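Local coordinates for protein putative alpha-ketoglutarate-dependent taurine dioxygenase (Burkholderia xenovorans, PDB 5HSX) that probably acts as an iron(II)- and 2-oxoglutarate-dependent dioxygenase of the TauD/TfdA family, at residues 30-35 with 61-66. Residues are numbered along the deposited sequence; the frame is centred on the assembly and turned at random.
Sequences GAEIHG and FFREQF
Phe61 joins strand 31-34 through both of its backbone polar atoms: its N donates to Ala31 O at 2.8 Å, and its O receives Ile33 N, also at 2.8 Å and nearly straight (171°). Bonding to the residues on either side of Glu32 makes Phe61 its parallel bridge partner, here between the two strands of a beta-alpha-beta crossover connected by helix 44-57. The Phe61 ring lies on the same sheet face as Glu32, where it stacks on Phe256 and meets Trp152 edge-to-face.

On the other face, Phe62 lies alongside Ile33, with CE1 3.7 Å from Ile33 CB and CZ near Ile33 CD1; Ile50 of the crossover helix adds to this apolar layer. Where the strand 59-62 ends, a water replaces the next direct rung, accepting from Arg63 N and donating to Ile33 O. The Arg63 side chain, bent at chi2 (-72°), brings the edge of its guanidinium to Glu32, NE standing 3.5 Å from Glu32 OE2 in a long salt bridge with the two planes 74° apart. A second water links Glu32 OE2 to Arg63 NH2, while NH1 is held by Ser262 and Lys257 O. The other carboxylate oxygen, Glu32 OE1, accepts a bond from His34 NE2 (3.0 Å) lying in the plane of the imidazole. The Glu32 carboxylate thus has its two oxygens divided between partners, which should restrain its rotation and probably favours the anion.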
loop_
_atom_site.group_PDB
_atom_site.type_symbol
_atom_site.label_atom_id
_atom_site.label_comp_id
_atom_site.label_asym_id
_atom_site.label_seq_id
_atom_site.Cartn_x
_atom_site.Cartn_y
_atom_site.Cartn_z
ATOM N N GLY B 30 -9.583 3.429 8.078
ATOM C CA GLY B 30 -10.457 2.988 7.010
ATOM C C GLY B 30 -11.585 2.114 7.510
ATOM O O GLY B 30 -11.348 1.187 8.291
ATOM N N ALA B 31 -12.811 2.393 7.069
ATOM C CA ALA B 31 -13.949 1.558 7.419
ATOM C C ALA B 31 -15.014 1.684 6.341
ATOM O O ALA B 31 -15.225 2.768 5.787
ATOM C CB ALA B 31 -14.531 1.950 8.788
ATOM N N GLU B 32 -15.674 0.571 6.038
ATOM C CA GLU B 32 -16.845 0.595 5.174
ATOM C C GLU B 32 -18.077 0.878 6.016
ATOM O O GLU B 32 -18.190 0.406 7.150
ATOM C CB GLU B 32 -17.021 -0.732 4.426
ATOM C CG GLU B 32 -15.903 -1.044 3.458
ATOM C CD GLU B 32 -16.306 -2.071 2.410
ATOM O OE1 GLU B 32 -17.415 -2.638 2.524
ATOM O OE2 GLU B 32 -15.518 -2.299 1.467
ATOM N N ILE B 33 -18.992 1.669 5.461
ATOM C CA ILE B 33 -20.297 1.912 6.057
ATOM C C ILE B 33 -21.347 1.293 5.148
ATOM O O ILE B 33 -21.323 1.500 3.928
ATOM C CB ILE B 33 -20.557 3.415 6.266
ATOM C CG1 ILE B 33 -19.498 4.005 7.207
ATOM C CG2 ILE B 33 -21.967 3.635 6.808
ATOM C CD1 ILE B 33 -19.613 5.499 7.418
ATOM N N HIS B 34 -22.243 0.508 5.736
ATOM C CA HIS B 34 -23.397 -0.028 5.036
ATOM C C HIS B 34 -24.661 0.333 5.804
ATOM O O HIS B 34 -24.614 0.715 6.977
ATOM C CB HIS B 34 -23.283 -1.550 4.851
ATOM C CG HIS B 34 -22.214 -1.962 3.883
ATOM N ND1 HIS B 34 -22.483 -2.297 2.573
ATOM C CD2 HIS B 34 -20.873 -2.085 4.032
ATOM C CE1 HIS B 34 -21.356 -2.613 1.959
ATOM N NE2 HIS B 34 -20.364 -2.492 2.823
ATOM N N GLY B 35 -25.797 0.228 5.115
ATOM C CA GLY B 35 -27.089 0.532 5.700
ATOM C C GLY B 35 -27.583 1.945 5.480
ATOM O O GLY B 35 -28.555 2.350 6.130
ATOM N N PHE B 61 -15.879 4.515 3.681
ATOM C CA PHE B 61 -16.205 4.156 2.307
ATOM C C PHE B 61 -17.634 3.637 2.210
ATOM O O PHE B 61 -18.113 2.934 3.104
ATOM C CB PHE B 61 -15.241 3.088 1.765
ATOM C CG PHE B 61 -13.792 3.468 1.854
ATOM C CD1 PHE B 61 -13.230 4.338 0.930
ATOM C CD2 PHE B 61 -12.988 2.946 2.856
ATOM C CE1 PHE B 61 -11.885 4.681 1.003
ATOM C CE2 PHE B 61 -11.642 3.280 2.938
ATOM C CZ PHE B 61 -11.086 4.150 2.007
ATOM N N PHE B 62 -18.303 3.981 1.111
ATOM C CA PHE B 62 -19.616 3.453 0.779
ATOM C C PHE B 62 -19.524 2.715 -0.549
ATOM O O PHE B 62 -18.677 3.030 -1.394
ATOM C CB PHE B 62 -20.680 4.567 0.677
ATOM C CG PHE B 62 -20.757 5.463 1.892
ATOM C CD1 PHE B 62 -21.693 5.228 2.892
ATOM C CD2 PHE B 62 -19.906 6.556 2.021
ATOM C CE1 PHE B 62 -21.772 6.066 4.012
ATOM C CE2 PHE B 62 -19.976 7.389 3.131
ATOM C CZ PHE B 62 -20.911 7.145 4.126
ATOM N N ARG B 63 -20.400 1.729 -0.728
ATOM C CA ARG B 63 -20.489 0.959 -1.960
ATOM C C ARG B 63 -21.901 1.028 -2.519
ATOM O O ARG B 63 -22.875 1.179 -1.774
ATOM C CB ARG B 63 -20.115 -0.516 -1.740
ATOM C CG ARG B 63 -18.736 -0.758 -1.166
ATOM C CD ARG B 63 -17.642 -0.478 -2.174
ATOM N NE ARG B 63 -16.372 -1.051 -1.741
ATOM C CZ ARG B 63 -15.250 -1.018 -2.454
ATOM N NH1 ARG B 63 -15.227 -0.420 -3.638
ATOM N NH2 ARG B 63 -14.145 -1.573 -1.975
ATOM N N GLU B 64 -22.004 0.906 -3.845
ATOM C CA GLU B 64 -23.292 0.809 -4.532
ATOM C C GLU B 64 -24.160 2.039 -4.276
ATOM O O GLU B 64 -25.372 1.932 -4.075
ATOM C CB GLU B 64 -24.041 -0.467 -4.133
ATOM C CG GLU B 64 -23.325 -1.753 -4.477
ATOM C CD GLU B 64 -23.184 -1.946 -5.967
ATOM O OE1 GLU B 64 -22.039 -2.125 -6.436
ATOM O OE2 GLU B 64 -24.216 -1.912 -6.672
ATOM N N GLN B 65 -23.542 3.215 -4.293
ATOM C CA GLN B 65 -24.241 4.492 -4.140
ATOM C C GLN B 65 -24.125 5.239 -5.470
ATOM O O GLN B 65 -23.137 5.925 -5.728
ATOM C CB GLN B 65 -23.650 5.293 -2.984
ATOM C CG GLN B 65 -23.578 4.518 -1.673
ATOM C CD GLN B 65 -24.950 4.246 -1.083
ATOM O OE1 GLN B 65 -25.889 5.020 -1.283
ATOM N NE2 GLN B 65 -25.077 3.141 -0.360
ATOM N N PHE B 66 -25.138 5.099 -6.317
ATOM C CA PHE B 66 -25.124 5.684 -7.656
ATOM C C PHE B 66 -25.855 7.019 -7.591
ATOM O O PHE B 66 -27.088 7.064 -7.551
ATOM C CB PHE B 66 -25.738 4.717 -8.661
ATOM C CG PHE B 66 -25.043 3.383 -8.686
ATOM C CD1 PHE B 66 -23.881 3.209 -9.422
ATOM C CD2 PHE B 66 -25.522 2.321 -7.933
ATOM C CE1 PHE B 66 -23.221 1.991 -9.428
ATOM C CE2 PHE B 66 -24.869 1.102 -7.932
ATOM C CZ PHE B 66 -23.716 0.938 -8.678
HETATM O O HOH W 1 -13.151 -2.061 0.867
HETATM O O HOH W 2 -22.486 1.484 1.359
#